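Local coordinates for protein Orf11 (Staphylococcus phage P68, PDB 6O43) that is a potential phage lysin that probably helps to break down the bacterial cell wall of its staphylococcal host, at residues G34-W39 and S45-V50; V66-E71 and L77-H82. All coordinates share one frame; numbering follows the deposited sequence.

Interaction 1. Residues G34-W39 and S45-V50; sequences GRFNVW and SKIRQV. With I3C (5-amino-2,4,6-triiodobenzene-1,3-dicarboxylic acid), chain B.
F36 and I47 mark the closest backbone approach, their CA atoms 6.4 Å apart, between the short helix 34-38 and the longer helix 44-57; no hydrogen bond joins the two segments directly. The direct contacts across the segments are apolar. The F36 side chain crosses that of I47 at about a right angle, and F36 CD1 lies 4.0 Å from I47 CG2. The ring is met obliquely. Because I47 CG1 is anti to its carbonyl carbon (chi1 -64°) and CG2 anti to its backbone N, I47 CG1 and CG2 both reach F36 CD1, while I47 CD1 turns back to F36 CB. One turn on, V50 CG1 makes a looser contact with F36 CE1 at 4.4 Å. F64 from helix 61-71 and V30 from helix 23-30 also touch F36, so the small interface belongs to a larger buried cluster.

At the outer end, a water bridges W39 O, to which it donates, and K46 NZ, from which it accepts at 2.9 Å. The W39 indole is layered between two groups: R35 CD sits 3.5 Å above one face, and N13 of I3C 3.4 Å above the opposite face, each displaced toward the rim. I2 of I3C also comes within 3.0 Å of W39 O, with C4-I2...O near 153°, consistent with a halogen bond. Together with R86, G87, D88 and Y89, W39 forms the pocket for this triiodinated compound, a phasing reagent rather than a natural substrate, set beside a helix-loop-helix connection whose two helices meet through aromatic-aliphatic packing.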
loop_
_atom_site.group_PDB
_atom_site.type_symbol
_atom_site.label_atom_id
_atom_site.label_comp_id
_atom_site.label_asym_id
_atom_site.label_seq_id
_atom_site.Cartn_x
_atom_site.Cartn_y
_atom_site.Cartn_z
ATOM N N GLY A 34 11.582 4.464 8.346
ATOM C CA GLY A 34 11.358 3.029 8.407
ATOM C C GLY A 34 12.647 2.236 8.475
ATOM O O GLY A 34 13.603 2.605 9.166
ATOM N N ARG A 35 12.675 1.124 7.740
ATOM C CA ARG A 35 13.825 0.234 7.759
ATOM C C ARG A 35 14.974 0.724 6.889
ATOM O O ARG A 35 16.089 0.205 7.019
ATOM C CB ARG A 35 13.392 -1.170 7.346
ATOM C CG ARG A 35 12.545 -1.818 8.427
ATOM C CD ARG A 35 11.710 -2.983 7.938
ATOM N NE ARG A 35 10.837 -3.434 9.017
ATOM C CZ ARG A 35 9.689 -2.851 9.338
ATOM N NH1 ARG A 35 9.260 -1.801 8.650
ATOM N NH2 ARG A 35 8.964 -3.316 10.346
ATOM N N PHE A 36 14.743 1.705 6.015
ATOM C CA PHE A 36 15.877 2.381 5.399
ATOM C C PHE A 36 16.760 3.008 6.467
ATOM O O PHE A 36 17.978 3.115 6.285
ATOM C CB PHE A 36 15.402 3.438 4.396
ATOM C CG PHE A 36 14.465 2.906 3.341
ATOM C CD1 PHE A 36 14.907 1.996 2.397
ATOM C CD2 PHE A 36 13.150 3.336 3.282
ATOM C CE1 PHE A 36 14.054 1.512 1.420
ATOM C CE2 PHE A 36 12.290 2.857 2.304
ATOM C CZ PHE A 36 12.747 1.942 1.369
ATOM N N ASN A 37 16.167 3.384 7.603
ATOM C CA ASN A 37 16.906 3.935 8.736
ATOM C C ASN A 37 17.326 2.847 9.725
ATOM O O ASN A 37 18.515 2.696 10.023
ATOM C CB ASN A 37 16.062 5.001 9.447
ATOM C CG ASN A 37 16.758 5.575 10.672
ATOM O OD1 ASN A 37 17.967 5.819 10.658
ATOM N ND2 ASN A 37 15.998 5.788 11.742
ATOM N N VAL A 38 16.359 2.078 10.237
ATOM C CA VAL A 38 16.659 1.147 11.322
ATOM C C VAL A 38 17.537 0.002 10.832
ATOM O O VAL A 38 18.473 -0.418 11.525
ATOM C CB VAL A 38 15.360 0.627 11.964
ATOM C CG1 VAL A 38 15.676 -0.484 12.950
ATOM C CG2 VAL A 38 14.619 1.758 12.660
ATOM N N TRP A 39 17.258 -0.523 9.638
ATOM C CA TRP A 39 18.001 -1.676 9.136
ATOM C C TRP A 39 19.251 -1.287 8.352
ATOM O O TRP A 39 20.296 -1.928 8.502
ATOM C CB TRP A 39 17.104 -2.544 8.251
ATOM C CG TRP A 39 16.160 -3.437 9.002
ATOM C CD1 TRP A 39 15.985 -3.507 10.354
ATOM C CD2 TRP A 39 15.260 -4.396 8.428
ATOM N NE1 TRP A 39 15.024 -4.448 10.658
ATOM C CE2 TRP A 39 14.566 -5.009 9.494
ATOM C CE3 TRP A 39 14.973 -4.795 7.118
ATOM C CZ2 TRP A 39 13.601 -6.000 9.286
ATOM C CZ3 TRP A 39 14.013 -5.781 6.913
ATOM C CH2 TRP A 39 13.342 -6.371 7.992
ATOM N N SER A 45 23.757 3.148 -0.870
ATOM C CA SER A 45 23.989 2.000 -1.743
ATOM C C SER A 45 23.085 0.828 -1.369
ATOM O O SER A 45 22.589 0.116 -2.250
ATOM C CB SER A 45 25.462 1.590 -1.712
ATOM O OG SER A 45 25.817 1.010 -0.471
ATOM N N LYS A 46 22.850 0.614 -0.072
ATOM C CA LYS A 46 21.936 -0.450 0.341
ATOM C C LYS A 46 20.489 -0.092 0.016
ATOM O O LYS A 46 19.699 -0.965 -0.366
ATOM C CB LYS A 46 22.106 -0.746 1.832
ATOM C CG LYS A 46 23.444 -1.395 2.171
ATOM C CD LYS A 46 23.535 -1.782 3.637
ATOM C CE LYS A 46 24.779 -2.619 3.895
ATOM N NZ LYS A 46 24.967 -2.955 5.338
ATOM N N ILE A 47 20.122 1.183 0.154
ATOM C CA ILE A 47 18.778 1.610 -0.231
ATOM C C ILE A 47 18.547 1.348 -1.715
ATOM O O ILE A 47 17.517 0.793 -2.114
ATOM C CB ILE A 47 18.564 3.092 0.125
ATOM C CG1 ILE A 47 18.622 3.294 1.641
ATOM C CG2 ILE A 47 17.245 3.590 -0.436
ATOM C CD1 ILE A 47 18.539 4.752 2.066
ATOM N N ARG A 48 19.514 1.733 -2.554
ATOM C CA ARG A 48 19.418 1.445 -3.983
ATOM C C ARG A 48 19.324 -0.046 -4.248
ATOM O O ARG A 48 18.557 -0.484 -5.109
ATOM C CB ARG A 48 20.624 2.014 -4.723
ATOM C CG ARG A 48 20.595 3.498 -4.875
ATOM C CD ARG A 48 21.905 4.015 -5.451
ATOM N NE ARG A 48 21.978 5.457 -5.284
ATOM C CZ ARG A 48 21.312 6.321 -6.038
ATOM N NH1 ARG A 48 20.534 5.883 -7.021
ATOM N NH2 ARG A 48 21.421 7.620 -5.807
ATOM N N GLN A 49 20.138 -0.837 -3.549
ATOM C CA GLN A 49 20.080 -2.285 -3.690
ATOM C C GLN A 49 18.665 -2.798 -3.441
ATOM O O GLN A 49 18.144 -3.623 -4.200
ATOM C CB GLN A 49 21.075 -2.927 -2.724
ATOM C CG GLN A 49 21.263 -4.416 -2.901
ATOM C CD GLN A 49 22.001 -5.038 -1.734
ATOM O OE1 GLN A 49 21.991 -4.502 -0.624
ATOM N NE2 GLN A 49 22.650 -6.169 -1.978
ATOM N N VAL A 50 18.022 -2.297 -2.386
ATOM C CA VAL A 50 16.672 -2.737 -2.046
ATOM C C VAL A 50 15.681 -2.310 -3.121
ATOM O O VAL A 50 14.907 -3.126 -3.634
ATOM C CB VAL A 50 16.271 -2.194 -0.663
ATOM C CG1 VAL A 50 14.776 -2.353 -0.446
ATOM C CG2 VAL A 50 17.063 -2.902 0.427
HETATM I I3 I3C B . 16.169 -9.032 9.376
HETATM I I2 I3C B . 20.241 -4.628 9.912
HETATM I I1 I3C B . 19.401 -8.527 14.485
HETATM O O8 I3C B . 17.807 -10.842 12.382
HETATM O O9 I3C B . 16.114 -9.582 12.934
HETATM C C10 I3C B . 20.651 -5.988 12.796
HETATM N N13 I3C B . 17.943 -6.510 8.666
HETATM C C1 I3C B . 17.960 -8.498 11.811
HETATM C C6 I3C B . 17.640 -8.058 10.536
HETATM C C5 I3C B . 18.286 -6.962 9.999
HETATM C C4 I3C B . 19.253 -6.301 10.732
HETATM C C3 I3C B . 19.579 -6.734 12.004
HETATM C C2 I3C B . 18.931 -7.835 12.547
HETATM C C7 I3C B . 17.250 -9.711 12.410
HETATM O O11 I3C B . 20.322 -5.041 13.560
HETATM O O12 I3C B . 21.861 -6.313 12.678
HETATM O O HOH W 1 22.656 -3.497 7.021
#

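Interaction 2. Residues V66-E71 and L77-H82; sequences VYEKNE and LGWLNH
The W79 indole and the E68 carboxylate meet obliquely, their planes 69° apart, with E68 CD 3.5 Å from W79 CE3. Further rings surround the indole: W39 edge-to-face, F36 and F64 at intermediate tilts, while W79 NE1 bonds to Y89 O. With CG anti to the backbone N and a bend at chi2, E68 brings OE1 to L80 N. That hydrogen bond is 2.8 Å long, meets OE1 nearly along its C-O axis and is close to straight at 163°; E68 OE2 pairs with R35.

A second carboxylate works differently. E71 OE1 accepts from N81 ND2 at 3.1 Å through its anti lone pair, close to the amide plane, although carboxylate and amide planes stand 83° apart. N81 OD1 is taken by R35 NH2. The L80 side chain lies against the helix, CD2 4.1 Å from Y67 CB and near the backbone N and CB of E68.

The N81 N to G78 O bond, 3.0 Å, closes a turn in which extended W79 is followed by L80 with positive phi, the pattern of a type II beta turn spanning G78-N81. Two helix glutamates thus hold this turn in the loop after helix 61-71, E68 by gripping the backbone N-H of L80, E71 by taking the side-chain amide of N81.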
loop_
_atom_site.group_PDB
_atom_site.type_symbol
_atom_site.label_atom_id
_atom_site.label_comp_id
_atom_site.label_asym_id
_atom_site.label_seq_id
_atom_site.Cartn_x
_atom_site.Cartn_y
_atom_site.Cartn_z
ATOM N N VAL A 66 7.131 4.635 -0.425
ATOM C CA VAL A 66 6.049 5.418 0.166
ATOM C C VAL A 66 5.357 4.637 1.280
ATOM O O VAL A 66 4.983 5.205 2.314
ATOM C CB VAL A 66 5.051 5.860 -0.920
ATOM C CG1 VAL A 66 3.682 6.103 -0.311
ATOM C CG2 VAL A 66 5.556 7.114 -1.615
ATOM N N TYR A 67 5.173 3.330 1.090
ATOM C CA TYR A 67 4.544 2.530 2.138
ATOM C C TYR A 67 5.479 2.331 3.325
ATOM O O TYR A 67 5.041 2.376 4.480
ATOM C CB TYR A 67 4.084 1.184 1.579
ATOM C CG TYR A 67 2.625 1.174 1.193
ATOM C CD1 TYR A 67 1.961 2.357 0.893
ATOM C CD2 TYR A 67 1.901 -0.012 1.158
ATOM C CE1 TYR A 67 0.624 2.358 0.548
ATOM C CE2 TYR A 67 0.559 -0.020 0.819
ATOM C CZ TYR A 67 -0.076 1.168 0.515
ATOM O OH TYR A 67 -1.412 1.169 0.174
ATOM N N GLU A 68 6.770 2.112 3.065
ATOM C CA GLU A 68 7.720 1.985 4.164
ATOM C C GLU A 68 7.782 3.270 4.979
ATOM O O GLU A 68 7.836 3.230 6.214
ATOM C CB GLU A 68 9.105 1.613 3.630
ATOM C CG GLU A 68 10.161 1.423 4.712
ATOM C CD GLU A 68 9.830 0.288 5.670
ATOM O OE1 GLU A 68 8.992 -0.568 5.319
ATOM O OE2 GLU A 68 10.402 0.255 6.781
ATOM N N LYS A 69 7.760 4.423 4.307
ATOM C CA LYS A 69 7.784 5.691 5.026
ATOM C C LYS A 69 6.548 5.854 5.902
ATOM O O LYS A 69 6.646 6.291 7.055
ATOM C CB LYS A 69 7.903 6.851 4.036
ATOM C CG LYS A 69 7.936 8.236 4.670
ATOM C CD LYS A 69 6.548 8.845 4.775
ATOM C CE LYS A 69 6.587 10.203 5.470
ATOM N NZ LYS A 69 5.226 10.812 5.585
ATOM N N ASN A 70 5.374 5.504 5.375
ATOM C CA ASN A 70 4.139 5.725 6.119
ATOM C C ASN A 70 3.870 4.629 7.142
ATOM O O ASN A 70 3.186 4.877 8.140
ATOM C CB ASN A 70 2.966 5.857 5.146
ATOM C CG ASN A 70 3.058 7.114 4.297
ATOM O OD1 ASN A 70 3.526 8.154 4.759
ATOM N ND2 ASN A 70 2.615 7.022 3.047
ATOM N N GLU A 71 4.389 3.420 6.920
ATOM C CA GLU A 71 4.260 2.367 7.923
ATOM C C GLU A 71 5.260 2.549 9.060
ATOM O O GLU A 71 4.903 2.399 10.236
ATOM C CB GLU A 71 4.444 0.995 7.273
ATOM C CG GLU A 71 3.237 0.519 6.483
ATOM C CD GLU A 71 2.012 0.316 7.356
ATOM O OE1 GLU A 71 2.171 -0.104 8.523
ATOM O OE2 GLU A 71 0.892 0.587 6.874
ATOM N N LEU A 77 8.428 -7.173 12.507
ATOM C CA LEU A 77 7.868 -7.195 11.163
ATOM C C LEU A 77 8.894 -6.728 10.137
ATOM O O LEU A 77 9.729 -5.863 10.413
ATOM C CB LEU A 77 6.616 -6.317 11.074
ATOM C CG LEU A 77 5.491 -6.606 12.071
ATOM C CD1 LEU A 77 4.405 -5.546 11.960
ATOM C CD2 LEU A 77 4.915 -7.997 11.851
ATOM N N GLY A 78 8.817 -7.310 8.945
ATOM C CA GLY A 78 9.696 -6.938 7.858
ATOM C C GLY A 78 9.214 -5.696 7.137
ATOM O O GLY A 78 8.412 -4.912 7.651
ATOM N N TRP A 79 9.713 -5.525 5.913
ATOM C CA TRP A 79 9.392 -4.340 5.127
ATOM C C TRP A 79 7.885 -4.146 5.008
ATOM O O TRP A 79 7.124 -5.106 4.850
ATOM C CB TRP A 79 10.019 -4.445 3.731
ATOM C CG TRP A 79 11.526 -4.345 3.713
ATOM C CD1 TRP A 79 12.414 -5.382 3.655
ATOM C CD2 TRP A 79 12.314 -3.144 3.735
ATOM N NE1 TRP A 79 13.701 -4.903 3.649
ATOM C CE2 TRP A 79 13.668 -3.535 3.699
ATOM C CE3 TRP A 79 12.007 -1.781 3.785
ATOM C CZ2 TRP A 79 14.713 -2.612 3.711
ATOM C CZ3 TRP A 79 13.042 -0.866 3.798
ATOM C CH2 TRP A 79 14.383 -1.286 3.761
ATOM N N LEU A 80 7.457 -2.885 5.085
ATOM C CA LEU A 80 6.063 -2.470 4.940
ATOM C C LEU A 80 5.179 -2.952 6.083
ATOM O O LEU A 80 3.954 -2.794 6.017
ATOM C CB LEU A 80 5.469 -2.941 3.605
ATOM C CG LEU A 80 6.392 -2.880 2.375
ATOM C CD1 LEU A 80 5.622 -3.255 1.118
ATOM C CD2 LEU A 80 7.051 -1.513 2.226
ATOM N N ASN A 81 5.763 -3.516 7.142
ATOM C CA ASN A 81 5.000 -4.106 8.241
ATOM C C ASN A 81 4.081 -5.218 7.745
ATOM O O ASN A 81 2.996 -5.439 8.290
ATOM C CB ASN A 81 4.201 -3.044 9.003
ATOM C CG ASN A 81 5.080 -2.179 9.887
ATOM O OD1 ASN A 81 6.158 -2.597 10.300
ATOM N ND2 ASN A 81 4.617 -0.970 10.183
ATOM N N HIS A 82 4.526 -5.935 6.714
ATOM C CA HIS A 82 3.671 -6.912 6.048
ATOM C C HIS A 82 3.481 -8.170 6.888
ATOM O O HIS A 82 2.350 -8.636 7.072
ATOM C CB HIS A 82 4.259 -7.266 4.680
ATOM C CG HIS A 82 3.258 -7.830 3.725
ATOM N ND1 HIS A 82 2.607 -7.056 2.789
ATOM C CD2 HIS A 82 2.786 -9.090 3.567
ATOM C CE1 HIS A 82 1.783 -7.816 2.090
ATOM N NE2 HIS A 82 1.872 -9.054 2.542
#

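In the fold
Following the chain from the N terminus, interaction 1 closes the short loop between helix 34-38 and helix 44-57. Interaction 2 comes later, folding the loop that leaves helix 61-71 back onto that helix before helix 89-104 begins. The two are in series, neither nested nor crossed, yet their centres are only about 12 Å apart. R35 supplies the physical link: its NH2 lies 2.7 Å from L77 O, a probable hydrogen bond, and its guanidinium also reaches G72 O. W79 adds a hydrophobic connection beside helix 34-38. Together the contacts tie four successive elements, helices 34-38, 44-57 and 61-71 and the loop 77-82, into one side of this mainly helical, strand-free chain.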